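Local coordinates for beta-N-acetylglucosaminidase-like protein Glycoside hydrolase family 20 (Flavobacterium johnsoniae, PDB 6YHH) that probably removes terminal N-acetylglucosamine units from chitin-derived oligosaccharides, acting as a family 20 beta-N-acetylhexosaminidase in chitin degradation, at residues 27-32 / 58-63; 44-49 / 62-67; 74-79 / 101-106. One frame throughout, in Å; residues are numbered along the deposited sequence.

Contact 1 (27-32 / 58-63); sequences KNFKVN and IFFEQG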
loop_
_atom_site.group_PDB
_atom_site.type_symbol
_atom_site.label_atom_id
_atom_site.label_comp_id
_atom_site.label_asym_id
_atom_site.label_seq_id
_atom_site.Cartn_x
_atom_site.Cartn_y
_atom_site.Cartn_z
ATOM N N LYS A 27 13.287 -23.927 -15.047
ATOM C CA LYS A 27 12.171 -24.524 -14.377
ATOM C C LYS A 27 12.498 -25.744 -13.502
ATOM O O LYS A 27 11.687 -26.190 -12.693
ATOM C CB LYS A 27 11.074 -24.861 -15.427
ATOM C CG LYS A 27 9.653 -24.762 -14.854
ATOM C CD LYS A 27 8.666 -24.766 -15.989
ATOM C CE LYS A 27 7.323 -25.048 -15.404
ATOM N NZ LYS A 27 6.718 -23.799 -14.994
ATOM N N ASN A 28 13.734 -26.235 -13.572
ATOM C CA ASN A 28 14.214 -27.309 -12.703
ATOM C C ASN A 28 14.594 -26.823 -11.320
ATOM O O ASN A 28 14.821 -27.608 -10.408
ATOM C CB ASN A 28 15.470 -28.018 -13.325
ATOM C CG ASN A 28 15.787 -29.325 -12.611
ATOM O OD1 ASN A 28 14.862 -30.141 -12.400
ATOM N ND2 ASN A 28 17.068 -29.525 -12.171
ATOM N N PHE A 29 14.723 -25.492 -11.166
ATOM C CA PHE A 29 15.112 -24.949 -9.886
ATOM C C PHE A 29 14.238 -25.300 -8.693
ATOM O O PHE A 29 12.995 -25.093 -8.702
ATOM C CB PHE A 29 15.255 -23.448 -9.988
ATOM C CG PHE A 29 15.891 -22.786 -8.776
ATOM C CD1 PHE A 29 17.277 -22.768 -8.636
ATOM C CD2 PHE A 29 15.136 -22.159 -7.812
ATOM C CE1 PHE A 29 17.846 -22.152 -7.543
ATOM C CE2 PHE A 29 15.743 -21.502 -6.727
ATOM C CZ PHE A 29 17.096 -21.549 -6.584
ATOM N N LYS A 30 14.904 -25.818 -7.670
ATOM C CA LYS A 30 14.332 -26.143 -6.397
ATOM C C LYS A 30 15.280 -25.847 -5.246
ATOM O O LYS A 30 16.509 -25.720 -5.454
ATOM C CB LYS A 30 13.938 -27.675 -6.369
ATOM C CG LYS A 30 12.853 -28.077 -7.340
ATOM C CD LYS A 30 12.463 -29.562 -7.225
ATOM C CE LYS A 30 13.332 -30.440 -8.155
ATOM N NZ LYS A 30 13.506 -30.179 -9.649
ATOM N N VAL A 31 14.711 -25.772 -4.047
ATOM C CA VAL A 31 15.396 -25.500 -2.807
ATOM C C VAL A 31 15.192 -26.603 -1.788
ATOM O O VAL A 31 14.120 -27.189 -1.640
ATOM C CB VAL A 31 15.026 -24.104 -2.219
ATOM C CG1 VAL A 31 13.578 -24.060 -1.787
ATOM C CG2 VAL A 31 15.933 -23.719 -1.070
ATOM N N ASN A 32 16.252 -26.848 -1.029
ATOM C CA ASN A 32 16.287 -27.849 0.036
ATOM C C ASN A 32 17.002 -27.270 1.223
ATOM O O ASN A 32 17.983 -26.524 1.009
ATOM C CB ASN A 32 17.085 -29.069 -0.450
ATOM C CG ASN A 32 16.954 -30.241 0.495
ATOM O OD1 ASN A 32 15.841 -30.695 0.789
ATOM N ND2 ASN A 32 18.124 -30.715 1.029
ATOM N N ILE A 58 9.369 -17.701 -14.065
ATOM C CA ILE A 58 9.682 -19.096 -14.385
ATOM C C ILE A 58 8.555 -20.039 -14.049
ATOM O O ILE A 58 8.356 -21.001 -14.793
ATOM C CB ILE A 58 11.044 -19.496 -13.799
ATOM C CG1 ILE A 58 12.116 -18.728 -14.575
ATOM C CG2 ILE A 58 11.198 -21.042 -13.870
ATOM C CD1 ILE A 58 13.521 -18.834 -14.044
ATOM N N PHE A 59 7.806 -19.752 -12.994
ATOM C CA PHE A 59 6.754 -20.606 -12.416
ATOM C C PHE A 59 7.385 -21.853 -11.799
ATOM O O PHE A 59 7.259 -22.982 -12.323
ATOM C CB PHE A 59 5.656 -20.951 -13.449
ATOM C CG PHE A 59 4.753 -19.778 -13.830
ATOM C CD1 PHE A 59 5.207 -18.664 -14.507
ATOM C CD2 PHE A 59 3.422 -19.844 -13.490
ATOM C CE1 PHE A 59 4.342 -17.624 -14.859
ATOM C CE2 PHE A 59 2.580 -18.788 -13.832
ATOM C CZ PHE A 59 3.060 -17.695 -14.458
ATOM N N PHE A 60 8.087 -21.649 -10.702
ATOM C CA PHE A 60 8.813 -22.748 -10.020
ATOM C C PHE A 60 7.831 -23.797 -9.541
ATOM O O PHE A 60 6.685 -23.504 -9.180
ATOM C CB PHE A 60 9.616 -22.172 -8.826
ATOM C CG PHE A 60 10.707 -21.226 -9.251
ATOM C CD1 PHE A 60 11.585 -21.586 -10.192
ATOM C CD2 PHE A 60 10.859 -19.966 -8.639
ATOM C CE1 PHE A 60 12.626 -20.773 -10.577
ATOM C CE2 PHE A 60 11.911 -19.171 -8.991
ATOM C CZ PHE A 60 12.758 -19.517 -9.995
ATOM N N GLU A 61 8.315 -25.025 -9.471
ATOM C CA GLU A 61 7.493 -26.157 -8.974
ATOM C C GLU A 61 7.031 -26.076 -7.568
ATOM O O GLU A 61 5.930 -26.461 -7.273
ATOM C CB GLU A 61 8.253 -27.520 -9.167
ATOM N N GLN A 62 7.846 -25.662 -6.614
ATOM C CA GLN A 62 7.485 -25.704 -5.248
ATOM C C GLN A 62 6.552 -24.567 -4.877
ATOM O O GLN A 62 6.746 -23.416 -5.364
ATOM C CB GLN A 62 8.757 -25.545 -4.398
ATOM C CG GLN A 62 9.595 -26.802 -4.358
ATOM C CD GLN A 62 10.937 -26.503 -3.785
ATOM O OE1 GLN A 62 11.746 -25.855 -4.432
ATOM N NE2 GLN A 62 11.139 -26.871 -2.516
ATOM N N GLY A 63 5.606 -24.895 -4.011
ATOM C CA GLY A 63 4.749 -23.877 -3.432
ATOM C C GLY A 63 5.343 -23.461 -2.099
ATOM O O GLY A 63 6.382 -22.820 -2.083
HETATM O O HOH W 1 10.981 -25.406 -10.402
HETATM O O HOH W 2 10.810 -24.926 -6.900
#
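The carboxamide of Gln62 and the backbone of Val31 are joined by two hydrogen bonds. Val31 N gives a fairly straight bond to Gln62 OE1 (3.0 Å, 162° at the hydrogen), and Gln62 NE2 reaches Val31 O at 3.1 Å, in the carbonyl plane on a lone pair. Glutamine suits this place because its amide offers one acceptor and one donor, as a neighbouring strand would. With the carboxamide cut back to an alanine, Val31 N and O would probably both lose these mates, and a gap is likely to open beside Lys30 CB. Water continues the polar seam: one molecule links Phe29 O with Gln62 N and OE1, another joins Phe29 O to Glu61 N. At the outer end, the bend of Lys27 at chi4 (88°) turns NZ onto two successive carbonyls, Phe59 O at 2.8 Å and Ile58 O at 3.2 Å, while its CG, CD and CE stay close to the same two oxygens.

The main apolar contribution is Phe29 against Phe60. Their centroids are 5.4 Å apart with planes at 47°; Phe29 CD2 sits over one face of the Phe60 ring, and Phe60 CE1 touches Phe29 CB at 3.8 Å.

Helix 40-56 packs against this aromatic pair, with Leu52 on Phe29 and Leu49 on Phe60. The strand that begins at Val31 pairs in parallel with strand 76-80, and Phe59 meets Tyr547 of the second subunit.

Contact 2 (44-49 / 62-67); sequences GVTRFL and QGFITK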
loop_
_atom_site.group_PDB
_atom_site.type_symbol
_atom_site.label_atom_id
_atom_site.label_comp_id
_atom_site.label_asym_id
_atom_site.label_seq_id
_atom_site.Cartn_x
_atom_site.Cartn_y
_atom_site.Cartn_z
ATOM N N GLY A 44 11.035 -17.917 5.450
ATOM C CA GLY A 44 12.077 -17.124 4.703
ATOM C C GLY A 44 12.452 -17.703 3.380
ATOM O O GLY A 44 12.663 -16.978 2.414
ATOM N N VAL A 45 12.590 -19.042 3.317
ATOM C CA VAL A 45 12.887 -19.739 2.070
ATOM C C VAL A 45 11.709 -19.667 1.109
ATOM O O VAL A 45 11.878 -19.425 -0.095
ATOM C CB VAL A 45 13.380 -21.209 2.321
ATOM C CG1 VAL A 45 13.553 -21.928 1.000
ATOM C CG2 VAL A 45 14.715 -21.153 3.026
ATOM N N THR A 46 10.515 -19.800 1.636
ATOM C CA THR A 46 9.315 -19.672 0.782
ATOM C C THR A 46 9.232 -18.283 0.154
ATOM O O THR A 46 9.021 -18.144 -1.063
ATOM C CB THR A 46 8.035 -19.972 1.634
ATOM O OG1 THR A 46 8.123 -21.309 2.241
ATOM C CG2 THR A 46 6.812 -19.914 0.716
ATOM N N ARG A 47 9.445 -17.241 0.988
ATOM C CA ARG A 47 9.391 -15.849 0.447
ATOM C C ARG A 47 10.492 -15.612 -0.550
ATOM O O ARG A 47 10.274 -14.978 -1.521
ATOM C CB ARG A 47 9.456 -14.863 1.599
ATOM C CG ARG A 47 8.193 -14.870 2.428
ATOM C CD ARG A 47 8.153 -13.859 3.552
ATOM N NE ARG A 47 9.123 -14.058 4.629
ATOM C CZ ARG A 47 8.860 -14.812 5.695
ATOM N NH1 ARG A 47 7.662 -15.405 5.825
ATOM N NH2 ARG A 47 9.784 -14.950 6.610
ATOM N N PHE A 48 11.677 -16.152 -0.324
ATOM C CA PHE A 48 12.776 -16.072 -1.277
ATOM C C PHE A 48 12.340 -16.581 -2.673
ATOM O O PHE A 48 12.539 -15.984 -3.708
ATOM C CB PHE A 48 14.043 -16.805 -0.752
ATOM C CG PHE A 48 15.016 -17.146 -1.843
ATOM C CD1 PHE A 48 15.959 -16.248 -2.332
ATOM C CD2 PHE A 48 14.961 -18.383 -2.438
ATOM C CE1 PHE A 48 16.854 -16.606 -3.337
ATOM C CE2 PHE A 48 15.807 -18.714 -3.491
ATOM C CZ PHE A 48 16.756 -17.856 -3.957
ATOM N N LEU A 49 11.756 -17.776 -2.651
ATOM C CA LEU A 49 11.323 -18.438 -3.887
ATOM C C LEU A 49 10.228 -17.630 -4.588
ATOM O O LEU A 49 10.287 -17.417 -5.796
ATOM C CB LEU A 49 10.881 -19.852 -3.563
ATOM C CG LEU A 49 10.601 -20.737 -4.771
ATOM C CD1 LEU A 49 11.901 -20.945 -5.493
ATOM C CD2 LEU A 49 10.041 -22.091 -4.351
ATOM N N GLN A 62 7.846 -25.662 -6.614
ATOM C CA GLN A 62 7.485 -25.704 -5.248
ATOM C C GLN A 62 6.552 -24.567 -4.877
ATOM O O GLN A 62 6.746 -23.416 -5.364
ATOM C CB GLN A 62 8.757 -25.545 -4.398
ATOM C CG GLN A 62 9.595 -26.802 -4.358
ATOM C CD GLN A 62 10.937 -26.503 -3.785
ATOM O OE1 GLN A 62 11.746 -25.855 -4.432
ATOM N NE2 GLN A 62 11.139 -26.871 -2.516
ATOM N N GLY A 63 5.606 -24.895 -4.011
ATOM C CA GLY A 63 4.749 -23.877 -3.432
ATOM C C GLY A 63 5.343 -23.461 -2.099
ATOM O O GLY A 63 6.382 -22.820 -2.083
ATOM N N PHE A 64 4.711 -23.861 -1.023
ATOM C CA PHE A 64 5.241 -23.596 0.339
ATOM C C PHE A 64 6.344 -24.585 0.737
ATOM O O PHE A 64 6.241 -25.786 0.447
ATOM C CB PHE A 64 4.101 -23.641 1.325
ATOM C CG PHE A 64 3.101 -22.498 1.164
ATOM C CD1 PHE A 64 2.048 -22.621 0.286
ATOM C CD2 PHE A 64 3.258 -21.281 1.858
ATOM C CE1 PHE A 64 1.145 -21.574 0.103
ATOM C CE2 PHE A 64 2.351 -20.209 1.670
ATOM C CZ PHE A 64 1.287 -20.379 0.799
ATOM N N ILE A 65 7.402 -24.073 1.385
ATOM C CA ILE A 65 8.504 -24.889 1.933
ATOM C C ILE A 65 8.222 -24.968 3.435
ATOM O O ILE A 65 8.049 -23.944 4.132
ATOM C CB ILE A 65 9.852 -24.259 1.558
ATOM C CG1 ILE A 65 10.178 -24.486 0.080
ATOM C CG2 ILE A 65 10.954 -24.849 2.434
ATOM C CD1 ILE A 65 9.883 -23.303 -0.764
ATOM N N THR A 66 8.075 -26.208 3.960
ATOM C CA THR A 66 7.652 -26.403 5.339
ATOM C C THR A 66 8.481 -27.364 6.228
ATOM O O THR A 66 8.302 -27.326 7.466
ATOM C CB THR A 66 6.195 -26.908 5.411
ATOM O OG1 THR A 66 6.068 -28.094 4.653
ATOM C CG2 THR A 66 5.256 -25.853 4.825
ATOM N N LYS A 67 9.321 -28.182 5.595
ATOM C CA LYS A 67 10.146 -29.217 6.302
ATOM C C LYS A 67 11.549 -29.277 5.735
ATOM O O LYS A 67 11.839 -28.842 4.629
ATOM C CB LYS A 67 9.500 -30.598 6.093
ATOM C CG LYS A 67 8.064 -30.815 6.641
ATOM C CD LYS A 67 7.465 -32.175 6.196
#
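Ile65 and Leu49 form the close-packed part of this contact, where Leu49 CD2 meets Ile65 CD1 at 3.8 Å and presses against Gln62 CB at 3.7 Å. With CG1 of Ile65 anti to its carbonyl carbon (chi1 -74°), the long branch runs to the helix and also lies over Thr46 CA. Branched aliphatic residues suit a seam buried between a helix and a loop. One polar bond crosses it: Ile65 N donates to Thr46 OG1 (3.0 Å, 157° at the hydrogen). The same hydroxyl bonds to Phe42 O one turn back, so threonine serves both the helix backbone and the loop.

Helix 40-56 is the connecting helix of a beta-alpha-beta unit between the parallel neighbouring strands 31-35 and 76-80. The loop segment 62-67 belongs to the chain returning from helix to second strand. Ile65 and Val45 both also touch Val31 and Ile33 of the first strand.

Packing is slacker elsewhere. Val45 CG1 and Ile65 CG2 approach only to 4.2 Å, though well buried. Toward the surface, Thr46 CG2 meets Phe64 CD2 at 4.0 Å, while the CB of Phe64 points away from the helix; this partly exposed residue packs on Asp204 of the second subunit.

Contact 3 (74-79 / 101-106); sequences AELQIN and NKITIN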
loop_
_atom_site.group_PDB
_atom_site.type_symbol
_atom_site.label_atom_id
_atom_site.label_comp_id
_atom_site.label_asym_id
_atom_site.label_seq_id
_atom_site.Cartn_x
_atom_site.Cartn_y
_atom_site.Cartn_z
ATOM N N ALA A 74 18.159 -30.898 -4.720
ATOM C CA ALA A 74 17.835 -29.564 -5.206
ATOM C C ALA A 74 19.043 -28.743 -5.630
ATOM O O ALA A 74 20.139 -28.839 -5.013
ATOM C CB ALA A 74 17.094 -28.823 -4.103
ATOM N N GLU A 75 18.861 -27.870 -6.613
ATOM C CA GLU A 75 19.929 -26.979 -7.091
ATOM C C GLU A 75 20.402 -25.992 -6.043
ATOM O O GLU A 75 21.537 -25.565 -6.105
ATOM C CB GLU A 75 19.556 -26.293 -8.393
ATOM C CG GLU A 75 19.599 -27.218 -9.590
ATOM C CD GLU A 75 18.898 -26.659 -10.812
ATOM O OE1 GLU A 75 18.189 -25.578 -10.703
ATOM O OE2 GLU A 75 19.055 -27.298 -11.897
ATOM N N LEU A 76 19.514 -25.593 -5.144
ATOM C CA LEU A 76 19.872 -24.709 -4.008
ATOM C C LEU A 76 19.748 -25.453 -2.723
ATOM O O LEU A 76 18.651 -25.904 -2.316
ATOM C CB LEU A 76 19.004 -23.390 -3.968
ATOM C CG LEU A 76 19.282 -22.499 -2.733
ATOM C CD1 LEU A 76 20.680 -21.901 -2.639
ATOM C CD2 LEU A 76 18.252 -21.388 -2.751
ATOM N N GLN A 77 20.883 -25.600 -2.040
ATOM C CA GLN A 77 20.974 -26.270 -0.710
ATOM C C GLN A 77 21.319 -25.259 0.323
ATOM O O GLN A 77 22.249 -24.472 0.108
ATOM C CB GLN A 77 22.121 -27.291 -0.709
ATOM C CG GLN A 77 21.898 -28.414 -1.665
ATOM C CD GLN A 77 20.796 -29.345 -1.185
ATOM O OE1 GLN A 77 20.593 -29.549 0.040
ATOM N NE2 GLN A 77 20.039 -29.913 -2.174
ATOM N N ILE A 78 20.557 -25.279 1.401
ATOM C CA ILE A 78 20.705 -24.407 2.498
ATOM C C ILE A 78 20.914 -25.274 3.747
ATOM O O ILE A 78 20.015 -25.979 4.167
ATOM C CB ILE A 78 19.455 -23.537 2.684
ATOM C CG1 ILE A 78 19.095 -22.773 1.392
ATOM C CG2 ILE A 78 19.644 -22.622 3.854
ATOM C CD1 ILE A 78 17.760 -22.120 1.527
ATOM N N ASN A 79 22.109 -25.139 4.340
ATOM C CA ASN A 79 22.502 -25.939 5.519
ATOM C C ASN A 79 22.708 -24.971 6.693
ATOM O O ASN A 79 23.487 -24.006 6.568
ATOM C CB ASN A 79 23.813 -26.648 5.304
ATOM C CG ASN A 79 23.863 -27.488 4.043
ATOM O OD1 ASN A 79 24.742 -27.304 3.158
ATOM N ND2 ASN A 79 22.940 -28.431 3.943
ATOM N N ASN A 101 26.270 -25.770 -11.467
ATOM C CA ASN A 101 25.142 -26.644 -11.385
ATOM C C ASN A 101 24.532 -26.726 -10.035
ATOM O O ASN A 101 23.592 -27.474 -9.844
ATOM C CB ASN A 101 25.515 -28.068 -11.922
ATOM C CG ASN A 101 26.018 -28.055 -13.390
ATOM O OD1 ASN A 101 27.160 -28.459 -13.683
ATOM N ND2 ASN A 101 25.211 -27.546 -14.297
ATOM N N LYS A 102 25.015 -25.963 -9.052
ATOM C CA LYS A 102 24.566 -26.098 -7.718
ATOM C C LYS A 102 24.935 -24.885 -6.911
ATOM O O LYS A 102 26.041 -24.347 -7.052
ATOM C CB LYS A 102 25.269 -27.320 -7.090
ATOM C CG LYS A 102 25.033 -27.562 -5.620
ATOM C CD LYS A 102 23.671 -28.163 -5.346
ATOM C CE LYS A 102 23.697 -29.661 -5.145
ATOM N NZ LYS A 102 22.475 -30.291 -5.692
ATOM N N ILE A 103 24.045 -24.501 -6.013
ATOM C CA ILE A 103 24.271 -23.333 -5.120
ATOM C C ILE A 103 24.105 -23.794 -3.679
ATOM O O ILE A 103 23.170 -24.505 -3.362
ATOM C CB ILE A 103 23.263 -22.181 -5.392
ATOM C CG1 ILE A 103 23.266 -21.761 -6.851
ATOM C CG2 ILE A 103 23.493 -20.976 -4.452
ATOM C CD1 ILE A 103 22.179 -20.795 -7.251
ATOM N N THR A 104 25.049 -23.398 -2.780
ATOM C CA THR A 104 24.964 -23.789 -1.414
ATOM C C THR A 104 25.113 -22.587 -0.483
ATOM O O THR A 104 26.012 -21.769 -0.655
ATOM C CB THR A 104 26.111 -24.813 -1.087
ATOM O OG1 THR A 104 26.022 -25.886 -2.015
ATOM C CG2 THR A 104 25.858 -25.452 0.292
ATOM N N ILE A 105 24.213 -22.480 0.457
ATOM C CA ILE A 105 24.320 -21.576 1.557
ATOM C C ILE A 105 24.594 -22.357 2.781
ATOM O O ILE A 105 23.820 -23.228 3.159
ATOM C CB ILE A 105 22.989 -20.728 1.732
ATOM C CG1 ILE A 105 22.835 -19.796 0.545
ATOM C CG2 ILE A 105 23.003 -19.919 3.020
ATOM C CD1 ILE A 105 21.495 -19.058 0.523
ATOM N N ASN A 106 25.694 -22.049 3.429
ATOM C CA ASN A 106 26.064 -22.678 4.688
ATOM C C ASN A 106 26.082 -21.604 5.739
ATOM O O ASN A 106 26.713 -20.590 5.531
ATOM C CB ASN A 106 27.479 -23.250 4.552
ATOM C CG ASN A 106 27.530 -24.549 3.754
ATOM O OD1 ASN A 106 28.344 -24.723 2.871
ATOM N ND2 ASN A 106 26.685 -25.421 4.071
#
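Leu76 CD1 presses on Ile103 CG2 at 3.5 Å, tighter than usual for two methyl groups, and makes a looser approach to Ile105 CD1 at 4.3 Å. Leu76 has CG anti to the backbone N (chi1 176°), which carries this methyl across to the neighbouring strand. Ile78, set against Ile105, completes an apolar face that helix 110-123 covers with Leu117 and Leu120; beta-branched isoleucines fit both the extended backbone and this buried surface.

Beneath the side chains the two strands run parallel, 14° apart in direction and in register from Leu76 with Ile103 to Asn79 with Asn106. Gln77 N donates to Ile103 O and Gln77 O accepts from Ile105 N, at 2.9 and 2.8 Å, and equivalent bonds bring Ile103 N to Glu75 O and Asn79 N to Ile105 O.

The opposite face is polar. Asn79 and Asn106 lie side by side, their amide planes only 19° apart, although the bond from Asn106 ND2 to Asn79 OD1 (2.9 Å) is bent and weak. At the strand entrance Ala74 O takes two donors: Lys102 NZ at 2.8 Å, coming from above the carbonyl plane, and Gln77 NE2 at 3.0 Å. The bent Lys102 chain passes over Glu75 O on its way, against Gln77 CG, and the other end of the Gln77 amide accepts from Asn32 ND2.

Apolar on its helix side and polar on the other, this parallel pair belongs to the mixed sheet of the alpha/beta domain that precedes the catalytic barrel in family 20 enzymes.

All three contacts belong to one alpha/beta domain. Contacts 1 and 2, with centres about 10 Å apart, share Gln62 and Gly63, and their cores merge where Val31 CG1 meets Val45 CG1 at 3.5 Å. Contact 3 lies about 13 Å from contact 1, centre to centre, and is tied to it through the sheet: Asn32 N is 2.9 Å from Leu76 O. From contact 2 it is about 14 Å away; there the helix reaches strand 76-80 directly, Val45 CG2 lying 3.5 Å from Ile78 CD1. Contacts 1 and 2 also touch the second subunit. None adjoins Glu317, the predicted proton donor, which belongs to the catalytic domain.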